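Local coordinates for Lmo0812 protein (Listeria monocytogenes serovar 1/2a, PDB 4YF1) that is a putative pyrophosphohydrolase of the HD-domain family that may remove the 3'-diphosphate from guanosine-3',5'-bis(diphosphate), at residues H35-R49 against L111-N124. Sequence-based numbering, arbitrary orientation.
Sequences HPLNVARILRRAGFR and LEEKALIVADKLDN
His35 is held between two carboxylates of helix 111-124, one at each ring nitrogen. ND1 donates to Asp123 OD2 at 2.7 Å, onto its anti lone pair. On the far edge NE2 donates to Asp120 OD1 at 2.5 Å, within the ring plane, while that carboxylate is turned 73° from the ring. The pair of bonds to Asp123 and Asp120 fixes the rotation of the ring. With CG anti to the backbone N (chi1 179°), the imidazole swings across to the neighbouring helix, and Val39 CG2 lies against one of its faces. The second oxygen of Asp123, OD1, takes a longer bond of 3.2 Å from Asn38 ND2, which also donates to Gly29 O; Asp120 OD2 is shared by Lys121 NZ and His87 NE2. His35 and Asp120, converging with His59 and Asp60, fit the H...HD...D pattern of HD-domain proteins, consistent with a metal-binding site of that family, although no metal is bound to them here.

Among the apolar contacts, Ala119 CB meets Val39, Ile42 and Leu43 where the two backbones come nearest. Beyond the Schellman motif at Gly47, the Phe48 ring brings CZ to 3.5 Å from Ala115 CB, with Leu111 CG at its edge.

The ionic contact is side-on: Arg49 NE and NH2 each grip one oxygen of Glu112, NE reaching OE2 at 2.7 Å, the two groups nearly coplanar. Arg49 NH1 turns to Glu79.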
loop_
_atom_site.group_PDB
_atom_site.type_symbol
_atom_site.label_atom_id
_atom_site.label_comp_id
_atom_site.label_asym_id
_atom_site.label_seq_id
_atom_site.Cartn_x
_atom_site.Cartn_y
_atom_site.Cartn_z
ATOM N N HIS A 35 -5.752 -5.025 8.142
ATOM C CA HIS A 35 -6.684 -3.933 7.878
ATOM C C HIS A 35 -6.311 -3.138 6.609
ATOM O O HIS A 35 -7.152 -2.976 5.750
ATOM C CB HIS A 35 -6.806 -3.036 9.131
ATOM C CG HIS A 35 -7.718 -1.863 8.960
ATOM N ND1 HIS A 35 -9.085 -1.997 8.859
ATOM C CD2 HIS A 35 -7.465 -0.534 8.903
ATOM C CE1 HIS A 35 -9.635 -0.802 8.734
ATOM N NE2 HIS A 35 -8.673 0.103 8.749
ATOM N N PRO A 36 -5.040 -2.705 6.460
ATOM C CA PRO A 36 -4.689 -1.940 5.241
ATOM C C PRO A 36 -4.907 -2.711 3.938
ATOM O O PRO A 36 -5.385 -2.122 2.976
ATOM C CB PRO A 36 -3.204 -1.642 5.426
ATOM C CG PRO A 36 -2.981 -1.689 6.898
ATOM C CD PRO A 36 -3.894 -2.775 7.395
ATOM N N LEU A 37 -4.539 -3.995 3.894
ATOM C CA LEU A 37 -4.733 -4.796 2.700
ATOM C C LEU A 37 -6.217 -4.983 2.392
ATOM O O LEU A 37 -6.622 -4.930 1.247
ATOM C CB LEU A 37 -4.000 -6.135 2.827
ATOM C CG LEU A 37 -2.476 -6.077 2.631
ATOM C CD1 LEU A 37 -2.170 -5.814 1.179
ATOM C CD2 LEU A 37 -1.779 -5.034 3.475
ATOM N N ASN A 38 -7.023 -5.218 3.433
ATOM C CA ASN A 38 -8.472 -5.378 3.229
ATOM C C ASN A 38 -9.165 -4.095 2.786
ATOM O O ASN A 38 -10.089 -4.134 1.974
ATOM C CB ASN A 38 -9.189 -5.912 4.510
ATOM C CG ASN A 38 -8.922 -7.387 4.796
ATOM O OD1 ASN A 38 -8.363 -8.124 3.989
ATOM N ND2 ASN A 38 -9.388 -7.850 5.987
ATOM N N VAL A 39 -8.737 -2.957 3.323
ATOM C CA VAL A 39 -9.304 -1.658 2.941
ATOM C C VAL A 39 -8.884 -1.394 1.461
ATOM O O VAL A 39 -9.689 -0.976 0.652
ATOM C CB VAL A 39 -8.803 -0.530 3.874
ATOM C CG1 VAL A 39 -9.061 0.833 3.293
ATOM C CG2 VAL A 39 -9.426 -0.660 5.259
ATOM N N ALA A 40 -7.635 -1.687 1.139
ATOM C CA ALA A 40 -7.159 -1.479 -0.275
ATOM C C ALA A 40 -7.977 -2.320 -1.267
ATOM O O ALA A 40 -8.308 -1.866 -2.353
ATOM C CB ALA A 40 -5.672 -1.807 -0.379
ATOM N N ARG A 41 -8.309 -3.554 -0.885
ATOM C CA ARG A 41 -9.155 -4.412 -1.695
ATOM C C ARG A 41 -10.555 -3.847 -1.922
ATOM O O ARG A 41 -11.082 -3.888 -3.049
ATOM C CB ARG A 41 -9.222 -5.830 -1.091
ATOM C CG ARG A 41 -10.210 -6.767 -1.740
ATOM C CD ARG A 41 -10.183 -8.181 -1.168
ATOM N NE ARG A 41 -11.284 -8.947 -1.720
ATOM C CZ ARG A 41 -12.549 -8.826 -1.335
ATOM N NH1 ARG A 41 -12.883 -8.035 -0.287
ATOM N NH2 ARG A 41 -13.483 -9.554 -1.936
ATOM N N ILE A 42 -11.193 -3.357 -0.864
ATOM C CA ILE A 42 -12.516 -2.741 -0.982
ATOM C C ILE A 42 -12.453 -1.569 -1.987
ATOM O O ILE A 42 -13.265 -1.456 -2.853
ATOM C CB ILE A 42 -12.996 -2.234 0.376
ATOM C CG1 ILE A 42 -13.324 -3.429 1.289
ATOM C CG2 ILE A 42 -14.214 -1.359 0.210
ATOM C CD1 ILE A 42 -13.356 -3.102 2.768
ATOM N N LEU A 43 -11.448 -0.745 -1.865
ATOM C CA LEU A 43 -11.313 0.421 -2.767
ATOM C C LEU A 43 -11.018 0.022 -4.227
ATOM O O LEU A 43 -11.589 0.619 -5.149
ATOM C CB LEU A 43 -10.256 1.378 -2.233
ATOM C CG LEU A 43 -10.644 2.055 -0.894
ATOM C CD1 LEU A 43 -9.436 2.655 -0.198
ATOM C CD2 LEU A 43 -11.702 3.131 -1.121
ATOM N N ARG A 44 -10.168 -0.988 -4.406
ATOM C CA ARG A 44 -9.783 -1.465 -5.756
ATOM C C ARG A 44 -10.993 -2.059 -6.424
ATOM O O ARG A 44 -11.313 -1.739 -7.581
ATOM C CB ARG A 44 -8.618 -2.478 -5.666
ATOM C CG ARG A 44 -8.263 -3.170 -6.982
ATOM C CD ARG A 44 -7.039 -4.069 -6.899
ATOM N NE ARG A 44 -7.010 -4.900 -5.682
ATOM C CZ ARG A 44 -6.282 -4.654 -4.599
ATOM N NH1 ARG A 44 -6.337 -5.492 -3.550
ATOM N NH2 ARG A 44 -5.532 -3.555 -4.513
ATOM N N ARG A 45 -11.724 -2.892 -5.683
ATOM C CA ARG A 45 -12.905 -3.517 -6.235
ATOM C C ARG A 45 -13.998 -2.528 -6.579
ATOM O O ARG A 45 -14.874 -2.841 -7.390
ATOM C CB ARG A 45 -13.439 -4.598 -5.267
ATOM C CG ARG A 45 -12.567 -5.844 -5.261
ATOM C CD ARG A 45 -13.018 -6.767 -4.156
ATOM N NE ARG A 45 -14.376 -7.267 -4.355
ATOM C CZ ARG A 45 -14.707 -8.299 -5.145
ATOM N NH1 ARG A 45 -13.800 -8.927 -5.902
ATOM N NH2 ARG A 45 -15.983 -8.686 -5.213
ATOM N N ALA A 46 -13.969 -1.347 -5.964
ATOM C CA ALA A 46 -14.988 -0.336 -6.227
ATOM C C ALA A 46 -14.579 0.507 -7.450
ATOM O O ALA A 46 -15.278 1.404 -7.797
ATOM C CB ALA A 46 -15.187 0.578 -5.035
ATOM N N GLY A 47 -13.420 0.247 -8.021
ATOM C CA GLY A 47 -12.986 0.992 -9.255
ATOM C C GLY A 47 -12.084 2.194 -8.992
ATOM O O GLY A 47 -11.706 2.900 -9.936
ATOM N N PHE A 48 -11.697 2.445 -7.735
ATOM C CA PHE A 48 -10.879 3.638 -7.457
ATOM C C PHE A 48 -9.458 3.523 -7.983
ATOM O O PHE A 48 -8.886 2.430 -8.037
ATOM C CB PHE A 48 -10.897 4.003 -5.961
ATOM C CG PHE A 48 -12.221 4.525 -5.515
ATOM C CD1 PHE A 48 -12.575 5.840 -5.782
ATOM C CD2 PHE A 48 -13.134 3.706 -4.829
ATOM C CE1 PHE A 48 -13.823 6.326 -5.420
ATOM C CE2 PHE A 48 -14.376 4.189 -4.467
ATOM C CZ PHE A 48 -14.724 5.491 -4.762
ATOM N N ARG A 49 -8.898 4.666 -8.389
ATOM C CA ARG A 49 -7.558 4.696 -8.947
ATOM C C ARG A 49 -6.521 4.335 -7.912
ATOM O O ARG A 49 -6.787 4.362 -6.690
ATOM C CB ARG A 49 -7.245 6.072 -9.560
ATOM C CG ARG A 49 -7.170 7.219 -8.580
ATOM C CD ARG A 49 -7.249 8.572 -9.270
ATOM N NE ARG A 49 -7.389 9.662 -8.308
ATOM C CZ ARG A 49 -6.472 10.577 -8.000
ATOM N NH1 ARG A 49 -5.295 10.677 -8.649
ATOM N NH2 ARG A 49 -6.774 11.483 -7.083
ATOM N N LEU A 111 -15.748 12.427 -3.600
ATOM C CA LEU A 111 -16.030 10.966 -3.625
ATOM C C LEU A 111 -14.881 10.107 -3.096
ATOM O O LEU A 111 -15.118 9.178 -2.260
ATOM C CB LEU A 111 -16.471 10.470 -5.008
ATOM C CG LEU A 111 -16.747 8.952 -5.159
ATOM C CD1 LEU A 111 -17.810 8.479 -4.201
ATOM C CD2 LEU A 111 -17.136 8.600 -6.608
ATOM N N GLU A 112 -13.653 10.431 -3.504
ATOM C CA GLU A 112 -12.460 9.687 -3.040
ATOM C C GLU A 112 -12.288 9.792 -1.523
ATOM O O GLU A 112 -12.075 8.764 -0.818
ATOM C CB GLU A 112 -11.202 10.175 -3.732
ATOM C CG GLU A 112 -11.266 9.913 -5.236
ATOM C CD GLU A 112 -10.044 10.366 -5.980
ATOM O OE1 GLU A 112 -9.265 11.194 -5.444
ATOM O OE2 GLU A 112 -9.864 9.911 -7.137
ATOM N N GLU A 113 -12.403 11.016 -1.011
ATOM C CA GLU A 113 -12.263 11.257 0.446
ATOM C C GLU A 113 -13.314 10.519 1.226
ATOM O O GLU A 113 -13.004 9.976 2.292
ATOM C CB GLU A 113 -12.301 12.762 0.728
ATOM C CG GLU A 113 -11.139 13.481 0.030
ATOM C CD GLU A 113 -11.252 14.993 -0.002
ATOM O OE1 GLU A 113 -12.377 15.533 -0.170
ATOM O OE2 GLU A 113 -10.177 15.635 0.088
ATOM N N LYS A 114 -14.549 10.516 0.735
ATOM C CA LYS A 114 -15.647 9.761 1.391
ATOM C C LYS A 114 -15.358 8.270 1.362
ATOM O O LYS A 114 -15.492 7.572 2.356
ATOM C CB LYS A 114 -16.973 10.018 0.676
ATOM C CG LYS A 114 -17.484 11.439 0.831
ATOM C CD LYS A 114 -18.636 11.697 -0.102
ATOM C CE LYS A 114 -19.374 13.005 0.198
ATOM N NZ LYS A 114 -20.517 12.736 1.118
ATOM N N ALA A 115 -14.862 7.794 0.231
ATOM C CA ALA A 115 -14.613 6.358 0.089
ATOM C C ALA A 115 -13.530 5.854 1.044
ATOM O O ALA A 115 -13.626 4.734 1.553
ATOM C CB ALA A 115 -14.256 6.015 -1.357
ATOM N N LEU A 116 -12.510 6.677 1.290
ATOM C CA LEU A 116 -11.429 6.291 2.186
ATOM C C LEU A 116 -11.943 6.068 3.603
ATOM O O LEU A 116 -11.547 5.096 4.301
ATOM C CB LEU A 116 -10.386 7.375 2.212
ATOM C CG LEU A 116 -9.558 7.359 0.927
ATOM C CD1 LEU A 116 -8.907 8.733 0.775
ATOM C CD2 LEU A 116 -8.526 6.245 0.989
ATOM N N ILE A 117 -12.823 6.961 4.014
ATOM C CA ILE A 117 -13.415 6.861 5.367
ATOM C C ILE A 117 -14.353 5.662 5.449
ATOM O O ILE A 117 -14.279 4.899 6.422
ATOM C CB ILE A 117 -14.182 8.139 5.752
ATOM C CG1 ILE A 117 -13.208 9.309 5.898
ATOM C CG2 ILE A 117 -14.958 7.919 7.079
ATOM C CD1 ILE A 117 -13.836 10.688 6.042
ATOM N N VAL A 118 -15.276 5.516 4.501
ATOM C CA VAL A 118 -16.240 4.407 4.591
ATOM C C VAL A 118 -15.550 3.026 4.491
ATOM O O VAL A 118 -15.878 2.125 5.269
ATOM C CB VAL A 118 -17.389 4.551 3.607
ATOM C CG1 VAL A 118 -18.355 3.414 3.702
ATOM C CG2 VAL A 118 -18.115 5.881 3.765
ATOM N N ALA A 119 -14.567 2.879 3.602
ATOM C CA ALA A 119 -13.844 1.620 3.471
ATOM C C ALA A 119 -13.141 1.236 4.774
ATOM O O ALA A 119 -13.151 0.076 5.187
ATOM C CB ALA A 119 -12.849 1.683 2.332
ATOM N N ASP A 120 -12.525 2.223 5.405
ATOM C CA ASP A 120 -11.858 2.017 6.685
ATOM C C ASP A 120 -12.883 1.532 7.735
ATOM O O ASP A 120 -12.630 0.567 8.452
ATOM C CB ASP A 120 -11.237 3.331 7.148
ATOM C CG ASP A 120 -10.632 3.235 8.566
ATOM O OD1 ASP A 120 -9.754 2.382 8.784
ATOM O OD2 ASP A 120 -11.011 4.039 9.428
ATOM N N LYS A 121 -14.033 2.189 7.800
ATOM C CA LYS A 121 -15.091 1.786 8.790
ATOM C C LYS A 121 -15.716 0.458 8.488
ATOM O O LYS A 121 -16.114 -0.264 9.385
ATOM C CB LYS A 121 -16.201 2.824 8.881
ATOM C CG LYS A 121 -15.912 3.883 9.894
ATOM C CD LYS A 121 -14.699 4.671 9.547
ATOM C CE LYS A 121 -13.945 5.014 10.802
ATOM N NZ LYS A 121 -12.948 6.068 10.446
ATOM N N LEU A 122 -15.869 0.176 7.206
ATOM C CA LEU A 122 -16.435 -1.101 6.781
ATOM C C LEU A 122 -15.589 -2.277 7.224
ATOM O O LEU A 122 -16.120 -3.229 7.794
ATOM C CB LEU A 122 -16.640 -1.122 5.241
ATOM C CG LEU A 122 -17.154 -2.424 4.615
ATOM C CD1 LEU A 122 -18.420 -2.965 5.244
ATOM C CD2 LEU A 122 -17.356 -2.278 3.098
ATOM N N ASP A 123 -14.280 -2.233 6.991
ATOM C CA ASP A 123 -13.453 -3.345 7.423
ATOM C C ASP A 123 -13.502 -3.479 8.965
ATOM O O ASP A 123 -13.522 -4.599 9.470
ATOM C CB ASP A 123 -12.013 -3.217 6.972
ATOM C CG ASP A 123 -11.188 -4.440 7.339
ATOM O OD1 ASP A 123 -11.475 -5.562 6.836
ATOM O OD2 ASP A 123 -10.241 -4.285 8.119
ATOM N N ASN A 124 -13.486 -2.346 9.679
ATOM C CA ASN A 124 -13.580 -2.355 11.168
ATOM C C ASN A 124 -14.869 -3.032 11.644
ATOM O O ASN A 124 -14.813 -3.920 12.484
ATOM C CB ASN A 124 -13.527 -0.927 11.742
ATOM C CG ASN A 124 -12.154 -0.277 11.634
ATOM O OD1 ASN A 124 -11.148 -0.928 11.318
ATOM N ND2 ASN A 124 -12.102 1.034 11.918
HETATM O O HOH W 1 -10.741 6.927 -8.624
#